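Local coordinates for protein EchA1_1 (PDB 3R9T) that probably catalyses the reversible hydration of enoyl-CoA thioesters to (3S)-3-hydroxyacyl-CoA in fatty acid metabolism, at residues L143-A147 and G148-R152; Q156-R159 and K160-M163; E170-A174 and A175-D179; E185-A189 and G190-D194; Y219-D223 and G224-G228. All blocks are in the same frame, centred on the assembly; numbering follows the deposited sequence.

Interaction 1. Residues L143-A147 and G148-R152; sequences LIAAA and GGVFR. With BEZ (benzoic acid), chain E.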
# COMPACT_ATOMS: atom_id res chain seq x y z
N LEU B 143 -6.83 -24.59 7.60
CA LEU B 143 -5.93 -24.35 6.49
C LEU B 143 -5.63 -22.86 6.40
O LEU B 143 -5.86 -22.12 7.35
CB LEU B 143 -6.59 -24.81 5.19
N ILE B 144 -5.14 -22.41 5.25
CA ILE B 144 -4.88 -20.98 5.02
C ILE B 144 -5.18 -20.65 3.57
O ILE B 144 -5.38 -21.56 2.76
CB ILE B 144 -3.41 -20.54 5.33
CG1 ILE B 144 -2.39 -21.36 4.52
CG2 ILE B 144 -3.12 -20.56 6.87
CD1 ILE B 144 -0.95 -20.86 4.67
N ALA B 145 -5.22 -19.35 3.26
CA ALA B 145 -5.38 -18.87 1.89
C ALA B 145 -4.06 -19.09 1.15
O ALA B 145 -3.25 -18.17 1.00
CB ALA B 145 -5.79 -17.38 1.88
N ALA B 146 -3.88 -20.33 0.70
CA ALA B 146 -2.63 -20.81 0.12
C ALA B 146 -2.45 -20.39 -1.33
O ALA B 146 -1.34 -20.48 -1.85
CB ALA B 146 -2.54 -22.35 0.25
N ALA B 147 -3.53 -19.94 -1.98
CA ALA B 147 -3.50 -19.50 -3.37
C ALA B 147 -3.19 -18.00 -3.52
O ALA B 147 -3.74 -17.32 -4.41
CB ALA B 147 -4.85 -19.85 -4.06
N GLY B 148 -2.25 -17.51 -2.71
CA GLY B 148 -1.81 -16.12 -2.75
C GLY B 148 -2.48 -15.17 -1.76
O GLY B 148 -2.01 -14.05 -1.57
N GLY B 149 -3.58 -15.59 -1.14
CA GLY B 149 -4.38 -14.63 -0.37
C GLY B 149 -3.64 -14.11 0.86
O GLY B 149 -3.75 -12.94 1.22
N VAL B 150 -2.88 -14.98 1.51
CA VAL B 150 -2.23 -14.58 2.77
C VAL B 150 -1.24 -13.44 2.58
O VAL B 150 -1.14 -12.57 3.45
CB VAL B 150 -1.51 -15.76 3.48
CG1 VAL B 150 -0.86 -15.27 4.78
CG2 VAL B 150 -2.48 -16.89 3.78
N PHE B 151 -0.50 -13.42 1.48
CA PHE B 151 0.42 -12.32 1.25
C PHE B 151 -0.06 -11.24 0.28
O PHE B 151 0.52 -10.15 0.26
CB PHE B 151 1.80 -12.84 0.84
CG PHE B 151 1.85 -13.51 -0.51
CD1 PHE B 151 1.77 -14.89 -0.62
CD2 PHE B 151 2.06 -12.75 -1.67
CE1 PHE B 151 1.84 -15.51 -1.87
CE2 PHE B 151 2.16 -13.36 -2.92
CZ PHE B 151 2.06 -14.73 -3.02
N ARG B 152 -1.10 -11.49 -0.52
CA ARG B 152 -1.60 -10.44 -1.41
C ARG B 152 -2.65 -9.57 -0.76
O ARG B 152 -2.82 -8.44 -1.20
CB ARG B 152 -2.16 -11.00 -2.71
CG ARG B 152 -1.09 -11.59 -3.60
CD ARG B 152 -1.65 -12.29 -4.81
NE ARG B 152 -0.59 -12.57 -5.79
CZ ARG B 152 -0.67 -13.48 -6.77
NH1 ARG B 152 -1.75 -14.25 -6.92
NH2 ARG B 152 0.35 -13.65 -7.60
C BEZ E . -7.12 -21.77 -0.57
O1 BEZ E . -6.42 -20.90 -1.11
O2 BEZ E . -8.20 -21.45 -0.03
C1 BEZ E . -6.66 -23.19 -0.61
C2 BEZ E . -5.74 -23.55 -1.58
C3 BEZ E . -5.29 -24.87 -1.65
C4 BEZ E . -5.77 -25.81 -0.74
C5 BEZ E . -6.70 -25.43 0.23
C6 BEZ E . -7.15 -24.12 0.30
O HOH W 1 -0.76 -17.34 0.10
O HOH W 2 -4.09 -14.75 -5.31
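I144 and A145 both lean on V150, at the start of the next helix. CB of I144 lies 4.1 Å from CG2 of V150. A145 is the centre of an inverse gamma turn, which brings its carbonyl round to the helix start. A145 O accepts from V150 N at 3.3 Å, in the carbonyl plane on a lone pair, with an N-H...O angle of 153°. With CG1 anti to the backbone N (chi1 -180°), CG2 of V150 falls beside that N, and this puts CG2 3.2 Å from A145 O, against the bonded acceptor. Water 1 also donates to A145 O. The loop forms part of the benzoate pocket of this crotonase-fold enzyme. A146 turns its CB to the ligand ring, 3.9 Å from C2 of the benzoic acid. A147 N then donates to benzoate O1 at 3.2 Å, and weakly to E118. E118 also accepts from G149 N, so one carboxylate ties the pocket loop to the helix start. A147 O is linked through water 2 to R152 NH1, in the guanidinium plane. R152 also bonds V96 O and D229. G148 is the N-cap; its phi of 96° would jam a CB against A147 O.

Interaction 2. Residues Q156-R159 and K160-M163; sequences QLPR and KVAM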
# COMPACT_ATOMS: atom_id res chain seq x y z
N GLN B 156 -3.10 -5.22 -1.21
CA GLN B 156 -4.16 -4.61 -1.99
C GLN B 156 -5.24 -3.91 -1.19
O GLN B 156 -6.09 -3.23 -1.76
CB GLN B 156 -4.78 -5.66 -2.91
CG GLN B 156 -3.73 -6.31 -3.78
CD GLN B 156 -4.31 -7.18 -4.86
OE1 GLN B 156 -5.47 -7.01 -5.26
NE2 GLN B 156 -3.51 -8.13 -5.36
N LEU B 157 -5.22 -4.09 0.13
CA LEU B 157 -6.11 -3.44 1.07
C LEU B 157 -5.24 -2.79 2.13
O LEU B 157 -4.12 -3.23 2.36
CB LEU B 157 -7.01 -4.48 1.74
CG LEU B 157 -8.31 -4.94 1.12
CD1 LEU B 157 -8.96 -6.00 1.98
CD2 LEU B 157 -9.25 -3.79 1.02
N PRO B 158 -5.75 -1.75 2.81
CA PRO B 158 -4.98 -1.19 3.92
C PRO B 158 -4.60 -2.27 4.91
O PRO B 158 -5.36 -3.18 5.20
CB PRO B 158 -5.95 -0.20 4.55
CG PRO B 158 -6.80 0.22 3.42
CD PRO B 158 -7.01 -1.02 2.62
N ARG B 159 -3.39 -2.17 5.42
CA ARG B 159 -2.86 -3.23 6.24
C ARG B 159 -3.79 -3.69 7.35
O ARG B 159 -4.04 -4.88 7.47
CB ARG B 159 -1.53 -2.78 6.82
CG ARG B 159 -1.08 -3.56 8.02
CD ARG B 159 -0.62 -4.92 7.64
NE ARG B 159 0.66 -4.87 6.93
CZ ARG B 159 1.33 -5.94 6.53
NH1 ARG B 159 0.84 -7.16 6.76
NH2 ARG B 159 2.49 -5.80 5.90
N LYS B 160 -4.29 -2.78 8.16
CA LYS B 160 -5.16 -3.20 9.27
C LYS B 160 -6.46 -3.84 8.78
O LYS B 160 -6.93 -4.81 9.36
CB LYS B 160 -5.48 -2.02 10.20
CG LYS B 160 -4.70 -2.03 11.50
CD LYS B 160 -3.22 -1.95 11.31
CE LYS B 160 -2.53 -1.89 12.66
NZ LYS B 160 -1.06 -1.94 12.49
N VAL B 161 -7.04 -3.31 7.70
CA VAL B 161 -8.25 -3.88 7.13
C VAL B 161 -7.99 -5.30 6.60
O VAL B 161 -8.80 -6.22 6.81
CB VAL B 161 -8.80 -2.95 6.04
CG1 VAL B 161 -10.04 -3.52 5.38
CG2 VAL B 161 -9.10 -1.56 6.64
N ALA B 162 -6.85 -5.48 5.91
CA ALA B 162 -6.44 -6.79 5.40
C ALA B 162 -6.25 -7.79 6.52
O ALA B 162 -6.70 -8.94 6.44
CB ALA B 162 -5.15 -6.66 4.59
N MET B 163 -5.58 -7.37 7.59
CA MET B 163 -5.30 -8.26 8.70
C MET B 163 -6.59 -8.70 9.39
O MET B 163 -6.71 -9.84 9.79
CB MET B 163 -4.35 -7.61 9.71
CG MET B 163 -3.73 -8.60 10.68
SD MET B 163 -2.64 -9.81 9.87
CE MET B 163 -2.06 -8.82 8.48
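The N-terminal turn of helix 159-168 is where P158 and R159 meet A162 and M163. P158 is the N-cap. Its carbonyl O takes the A162 N-H at 2.8 Å, almost in line with the C=O bond. The N-H...O angle is 171°. One residue on, R159 O accepts from M163 N at 2.9 Å, with the donor tilted 17° from the carbonyl plane. L157, just before the cap, and A162, four residues beyond it, close a hydrophobic staple, with L157 CB 4.0 Å from A162 CB. P158 CB touches CG2 of V161, also at 4.0 Å, and W180 of helix 174-180 packs on L157, P158 and V161. R159 and M163 lie alongside each other and point the same way. R159 CG is anti to the backbone N (chi1 161°), and the chain then bends twice. This carries the guanidinium forward, toward M163. In one of two conformers, M163 CE lies at its edge, in plane, 3.8 Å from NH1, so this contact is less certain. NH1 also makes a weak bond to A218 O of the second subunit. K160 goes the other way: NZ bonds S123 O, A120 O and Q156 OE1 of that subunit. Staple and backbone bonds therefore serve the helix start, while the two cationic tips serve the trimer. Several acceptors round K160 NZ would probably stabilise its charged form.

Interaction 3. Residues E170-A174 and A175-D179; sequences EPLSA and AAARD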
# COMPACT_ATOMS: atom_id res chain seq x y z
N GLU B 170 -13.84 -13.46 8.29
CA GLU B 170 -15.19 -12.97 8.06
C GLU B 170 -15.31 -12.32 6.70
O GLU B 170 -14.34 -11.78 6.19
CB GLU B 170 -15.59 -11.99 9.16
CG GLU B 170 -15.69 -12.68 10.52
CD GLU B 170 -15.95 -11.76 11.69
OE1 GLU B 170 -15.95 -10.52 11.51
OE2 GLU B 170 -16.17 -12.30 12.80
N PRO B 171 -16.51 -12.36 6.11
CA PRO B 171 -16.67 -11.89 4.74
C PRO B 171 -16.76 -10.36 4.62
O PRO B 171 -16.97 -9.64 5.60
CB PRO B 171 -17.98 -12.56 4.31
CG PRO B 171 -18.76 -12.66 5.58
CD PRO B 171 -17.74 -12.95 6.64
N LEU B 172 -16.64 -9.90 3.38
CA LEU B 172 -16.59 -8.49 3.01
C LEU B 172 -17.62 -8.30 1.90
O LEU B 172 -17.63 -9.10 0.95
CB LEU B 172 -15.17 -8.18 2.49
CG LEU B 172 -14.77 -6.72 2.22
CD1 LEU B 172 -14.57 -5.95 3.52
CD2 LEU B 172 -13.51 -6.67 1.37
N SER B 173 -18.52 -7.31 2.01
CA SER B 173 -19.45 -7.03 0.90
C SER B 173 -18.75 -6.47 -0.32
O SER B 173 -17.64 -5.96 -0.25
CB SER B 173 -20.54 -6.03 1.32
OG SER B 173 -19.98 -4.76 1.64
N ALA B 174 -19.42 -6.53 -1.46
CA ALA B 174 -18.90 -5.92 -2.68
C ALA B 174 -18.68 -4.43 -2.48
O ALA B 174 -17.65 -3.89 -2.87
CB ALA B 174 -19.82 -6.18 -3.85
N ALA B 175 -19.63 -3.78 -1.83
CA ALA B 175 -19.50 -2.36 -1.57
C ALA B 175 -18.27 -2.04 -0.71
O ALA B 175 -17.54 -1.12 -1.01
CB ALA B 175 -20.75 -1.88 -0.89
N ALA B 176 -18.06 -2.81 0.36
CA ALA B 176 -16.92 -2.55 1.24
C ALA B 176 -15.61 -2.83 0.49
O ALA B 176 -14.62 -2.09 0.63
CB ALA B 176 -16.99 -3.40 2.52
N ALA B 177 -15.61 -3.88 -0.32
CA ALA B 177 -14.44 -4.19 -1.15
C ALA B 177 -14.13 -3.04 -2.08
O ALA B 177 -12.97 -2.65 -2.23
CB ALA B 177 -14.65 -5.46 -1.95
N ARG B 178 -15.16 -2.46 -2.68
CA ARG B 178 -14.97 -1.32 -3.56
C ARG B 178 -14.48 -0.10 -2.80
O ARG B 178 -13.61 0.62 -3.28
CB ARG B 178 -16.25 -0.99 -4.32
CG ARG B 178 -16.04 -0.05 -5.49
CD ARG B 178 -17.04 1.06 -5.51
NE ARG B 178 -16.97 1.88 -4.30
CZ ARG B 178 -16.28 3.01 -4.16
NH1 ARG B 178 -15.57 3.53 -5.16
NH2 ARG B 178 -16.32 3.64 -2.99
N ASP B 179 -15.02 0.15 -1.61
CA ASP B 179 -14.63 1.31 -0.82
C ASP B 179 -13.16 1.30 -0.46
O ASP B 179 -12.54 2.36 -0.36
CB ASP B 179 -15.43 1.38 0.49
CG ASP B 179 -16.90 1.64 0.28
OD1 ASP B 179 -17.31 2.10 -0.81
OD2 ASP B 179 -17.68 1.39 1.23
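S173 and L172 hold the first turn of helix 174-180 from two directions, one polar and one apolar. S173 is the N-cap. Its OG sits between the backbone N and the carbonyl carbon (chi1 64°), which turns it back over the helix start to accept from A176 N at 3.0 Å. The N-H...O angle is 159°. The same OG lies against A176 CB at 3.4 Å, so the alanine methyl flanks the capping oxygen. L172 comes from the strand side and forks over two alanines. CD1 touches A176 CB at 3.7 Å, and CD2 meets both CA and CB of A177. With L172 just before the cap and A177 four residues beyond it, the pair is a hydrophobic staple. L182 and I183 from the following loop also pack on A177, and L182 touches L172. Strand 172-173 continues this edge into a small sheet, through backbone bonds of L172 with F134. The helix proper opens with A177 N bonded to S173 O and R178 N to A174 O. R178 bends its chain at chi2 and chi3, and NH2 makes a salt bridge at 2.8 Å to D179 OD1, which is met on its anti side.

Interaction 4. Residues E185-A189 and G190-D194; sequences EVVEA and GSVLD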
# COMPACT_ATOMS: atom_id res chain seq x y z
N GLU B 185 -15.36 -1.74 -9.29
CA GLU B 185 -16.71 -1.28 -9.50
C GLU B 185 -17.75 -2.32 -9.11
O GLU B 185 -17.51 -3.52 -9.14
CB GLU B 185 -16.83 -0.78 -10.93
CG GLU B 185 -17.22 -1.77 -11.91
CD GLU B 185 -17.62 -1.11 -13.22
OE1 GLU B 185 -17.46 -1.77 -14.24
OE2 GLU B 185 -18.08 0.06 -13.24
N VAL B 186 -18.90 -1.81 -8.67
CA VAL B 186 -20.03 -2.60 -8.25
C VAL B 186 -21.13 -2.29 -9.22
O VAL B 186 -21.38 -1.11 -9.52
CB VAL B 186 -20.45 -2.26 -6.81
CG1 VAL B 186 -21.60 -3.15 -6.38
CG2 VAL B 186 -19.27 -2.48 -5.84
N VAL B 187 -21.77 -3.34 -9.73
CA VAL B 187 -22.79 -3.18 -10.74
C VAL B 187 -24.09 -3.87 -10.37
O VAL B 187 -24.13 -4.75 -9.51
CB VAL B 187 -22.29 -3.67 -12.10
CG1 VAL B 187 -21.00 -2.93 -12.49
CG2 VAL B 187 -22.07 -5.19 -12.09
N GLU B 188 -25.15 -3.43 -11.03
CA GLU B 188 -26.44 -4.03 -10.83
C GLU B 188 -26.45 -5.53 -11.05
O GLU B 188 -25.79 -6.05 -11.95
CB GLU B 188 -27.46 -3.39 -11.76
CG GLU B 188 -28.09 -2.15 -11.20
CD GLU B 188 -29.44 -1.92 -11.81
OE1 GLU B 188 -30.44 -1.85 -11.05
OE2 GLU B 188 -29.51 -1.87 -13.05
N ALA B 189 -27.23 -6.20 -10.20
CA ALA B 189 -27.44 -7.63 -10.27
C ALA B 189 -27.65 -8.08 -11.71
O ALA B 189 -28.50 -7.55 -12.42
CB ALA B 189 -28.64 -8.02 -9.41
N GLY B 190 -26.84 -9.06 -12.11
CA GLY B 190 -26.91 -9.71 -13.42
C GLY B 190 -26.14 -9.07 -14.57
O GLY B 190 -26.09 -9.64 -15.67
N SER B 191 -25.54 -7.90 -14.34
CA SER B 191 -24.89 -7.14 -15.42
C SER B 191 -23.35 -7.24 -15.41
O SER B 191 -22.67 -6.50 -16.14
CB SER B 191 -25.30 -5.65 -15.38
OG SER B 191 -24.71 -4.96 -14.29
N VAL B 192 -22.80 -8.16 -14.62
CA VAL B 192 -21.35 -8.15 -14.38
C VAL B 192 -20.52 -8.45 -15.64
O VAL B 192 -19.48 -7.82 -15.85
CB VAL B 192 -20.89 -9.03 -13.18
CG1 VAL B 192 -20.73 -10.51 -13.58
CG2 VAL B 192 -19.57 -8.50 -12.65
N LEU B 193 -20.98 -9.35 -16.50
CA LEU B 193 -20.22 -9.63 -17.72
C LEU B 193 -20.20 -8.44 -18.67
O LEU B 193 -19.13 -8.06 -19.18
CB LEU B 193 -20.72 -10.89 -18.43
CG LEU B 193 -19.90 -11.30 -19.66
CD1 LEU B 193 -18.38 -11.42 -19.36
CD2 LEU B 193 -20.44 -12.61 -20.24
N ASP B 194 -21.36 -7.85 -18.92
CA ASP B 194 -21.42 -6.66 -19.77
C ASP B 194 -20.55 -5.52 -19.24
O ASP B 194 -19.85 -4.87 -20.02
CB ASP B 194 -22.86 -6.17 -19.95
CG ASP B 194 -23.66 -7.00 -20.93
OD1 ASP B 194 -23.06 -7.75 -21.74
OD2 ASP B 194 -24.90 -6.89 -20.89
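The carbonyl of E188 is the flat group that gathers this turn, and S191 grips it with two donors. S191 N approaches E188 O at 3.0 Å, tilted 22° from the carbonyl plane. S191 OG donates to the same oxygen at 2.8 Å and lies closer to the plane, 15° out of it. Both donors are thus only modestly tilted from the carbonyl plane, and two bonds on one acceptor fix the carbonyl's direction. The hydroxyl is placed for this by a chi1 of 72°, which sets OG between the backbone N and the carbonyl carbon and turns it back toward the strand.

V187 covers the hydroxyl from the strand side. Its CG2 is 3.4 Å from S191 OG. The same methyl lies 3.8 Å from V192 CA and 4.2 Å from V192 CB, at the first residue of the helix. V127 of the neighbouring strand packs on both V187 and V192, so the two valines share a partner in the sheet.

S191 holds the N-cap position, yet its side chain makes no capping bond; OG is spent on the turn behind it. G190 has positive phi, and a CB there would clash with A189 O. Its N is bonded to D129, and A189 N to E130, which pins the outer corner to the end of strand 125-129 and the loop after it. The arrangement is a type II beta turn from E188 to S191, joining the outermost strand 185-187 of the main sheet in this chain to helix 192-204, in a crotonase fold.

Interaction 5. Residues Y219-D223 and G224-G228; sequences YGVDD and GVVVG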
# COMPACT_ATOMS: atom_id res chain seq x y z
N TYR B 219 4.11 -4.94 -12.20
CA TYR B 219 4.20 -6.15 -11.37
C TYR B 219 5.64 -6.64 -11.15
O TYR B 219 5.83 -7.65 -10.51
CB TYR B 219 3.36 -7.29 -11.93
CG TYR B 219 1.88 -7.04 -11.82
CD1 TYR B 219 1.13 -6.76 -12.94
CD2 TYR B 219 1.22 -7.07 -10.58
CE1 TYR B 219 -0.24 -6.50 -12.85
CE2 TYR B 219 -0.16 -6.80 -10.48
CZ TYR B 219 -0.88 -6.53 -11.62
OH TYR B 219 -2.25 -6.28 -11.56
N GLY B 220 6.64 -5.93 -11.66
CA GLY B 220 8.03 -6.35 -11.45
C GLY B 220 8.34 -7.69 -12.05
O GLY B 220 8.88 -8.57 -11.40
N VAL B 221 8.04 -7.84 -13.34
CA VAL B 221 8.18 -9.11 -14.02
C VAL B 221 9.49 -9.20 -14.76
O VAL B 221 9.81 -8.35 -15.59
CB VAL B 221 7.01 -9.33 -14.99
CG1 VAL B 221 7.21 -10.61 -15.87
CG2 VAL B 221 5.69 -9.34 -14.19
N ASP B 222 10.25 -10.24 -14.41
CA ASP B 222 11.42 -10.65 -15.16
C ASP B 222 11.16 -12.06 -15.70
O ASP B 222 10.78 -12.97 -14.95
CB ASP B 222 12.67 -10.65 -14.26
CG ASP B 222 13.00 -9.27 -13.70
OD1 ASP B 222 12.73 -8.25 -14.37
OD2 ASP B 222 13.55 -9.22 -12.58
N ASP B 223 11.32 -12.23 -17.01
CA ASP B 223 11.13 -13.52 -17.68
C ASP B 223 9.83 -14.23 -17.28
O ASP B 223 9.83 -15.41 -16.92
CB ASP B 223 12.33 -14.44 -17.40
CG ASP B 223 13.55 -14.07 -18.22
OD1 ASP B 223 13.58 -12.97 -18.80
OD2 ASP B 223 14.49 -14.90 -18.28
N GLY B 224 8.71 -13.51 -17.34
CA GLY B 224 7.42 -14.13 -17.06
C GLY B 224 7.08 -14.41 -15.60
O GLY B 224 6.04 -14.99 -15.32
N VAL B 225 7.95 -14.00 -14.67
CA VAL B 225 7.74 -14.23 -13.24
C VAL B 225 7.58 -12.92 -12.48
O VAL B 225 8.38 -12.01 -12.66
CB VAL B 225 8.93 -15.01 -12.62
CG1 VAL B 225 8.72 -15.22 -11.12
CG2 VAL B 225 9.10 -16.34 -13.33
N VAL B 226 6.57 -12.84 -11.62
CA VAL B 226 6.40 -11.72 -10.70
C VAL B 226 7.40 -11.96 -9.56
O VAL B 226 7.15 -12.71 -8.62
CB VAL B 226 4.95 -11.62 -10.18
CG1 VAL B 226 4.79 -10.44 -9.20
CG2 VAL B 226 3.99 -11.49 -11.37
N VAL B 227 8.53 -11.27 -9.66
CA VAL B 227 9.69 -11.50 -8.79
C VAL B 227 9.38 -11.32 -7.32
O VAL B 227 9.81 -12.11 -6.47
CB VAL B 227 10.81 -10.51 -9.15
CG1 VAL B 227 11.93 -10.55 -8.13
CG2 VAL B 227 11.32 -10.81 -10.54
N GLY B 228 8.64 -10.26 -7.02
CA GLY B 228 8.35 -9.88 -5.65
C GLY B 228 7.46 -10.86 -4.90
O GLY B 228 7.44 -10.86 -3.67
O HOH W 3 7.38 -8.16 -8.37
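V221 packs on V226 and on the turn that joins them. Its CB lies 3.8 Å from V225 O. From there CG1, anti to the backbone N (chi1 173°), runs over the turn to 3.6 Å from G224 N. CG2 takes the other branch and meets V226 CG2 at 3.9 Å, the two valines crossing at a slant. They form a non-hydrogen-bonded antiparallel pair, and F99 packs on both. The other face of the strands carries D222 and V225, a hydrogen-bonded pair. D222 N donates to V225 O at 3.1 Å. V225 N returns a bond to D222 O from above its carbonyl plane, 52° out. D222 OD2 touches V227 CG2 at 3.4 Å, while OD1 forms salt bridges with R235 and R238 of the third subunit. At the open end V227 N bonds G220 O, and water 3 bridges Y219 O and G228 N. G220, with positive phi, ends helix 208-218 in a Schellman motif. D223 and G224 occupy the corner, both with positive phi. The whole is a beta hairpin with a two-residue loop (D223-G224), a type I' turn from D222 to V225, at the protein surface between helices 208-218 and 230-243.

In the fold
Interaction 1 is the buried member and the one that touches the ligand pocket; its polar groups are shared among backbone, water and benzoate. Interaction 2 follows it in the chain, its centre about 14 Å away, and also faces the second subunit. Interactions 2 and 3 both start helices with a hydrophobic staple, but 3 adds a serine cap where 2 begins with a proline. Interactions 3 and 4 meet, since V186 packs on A174 and R178. Interaction 4 also has an N-cap serine, but its hydroxyl donates back to the turn carbonyl instead of capping. Interactions 4 and 5 are surface turns, one at the sheet edge, one a hairpin whose aspartate reaches the third subunit.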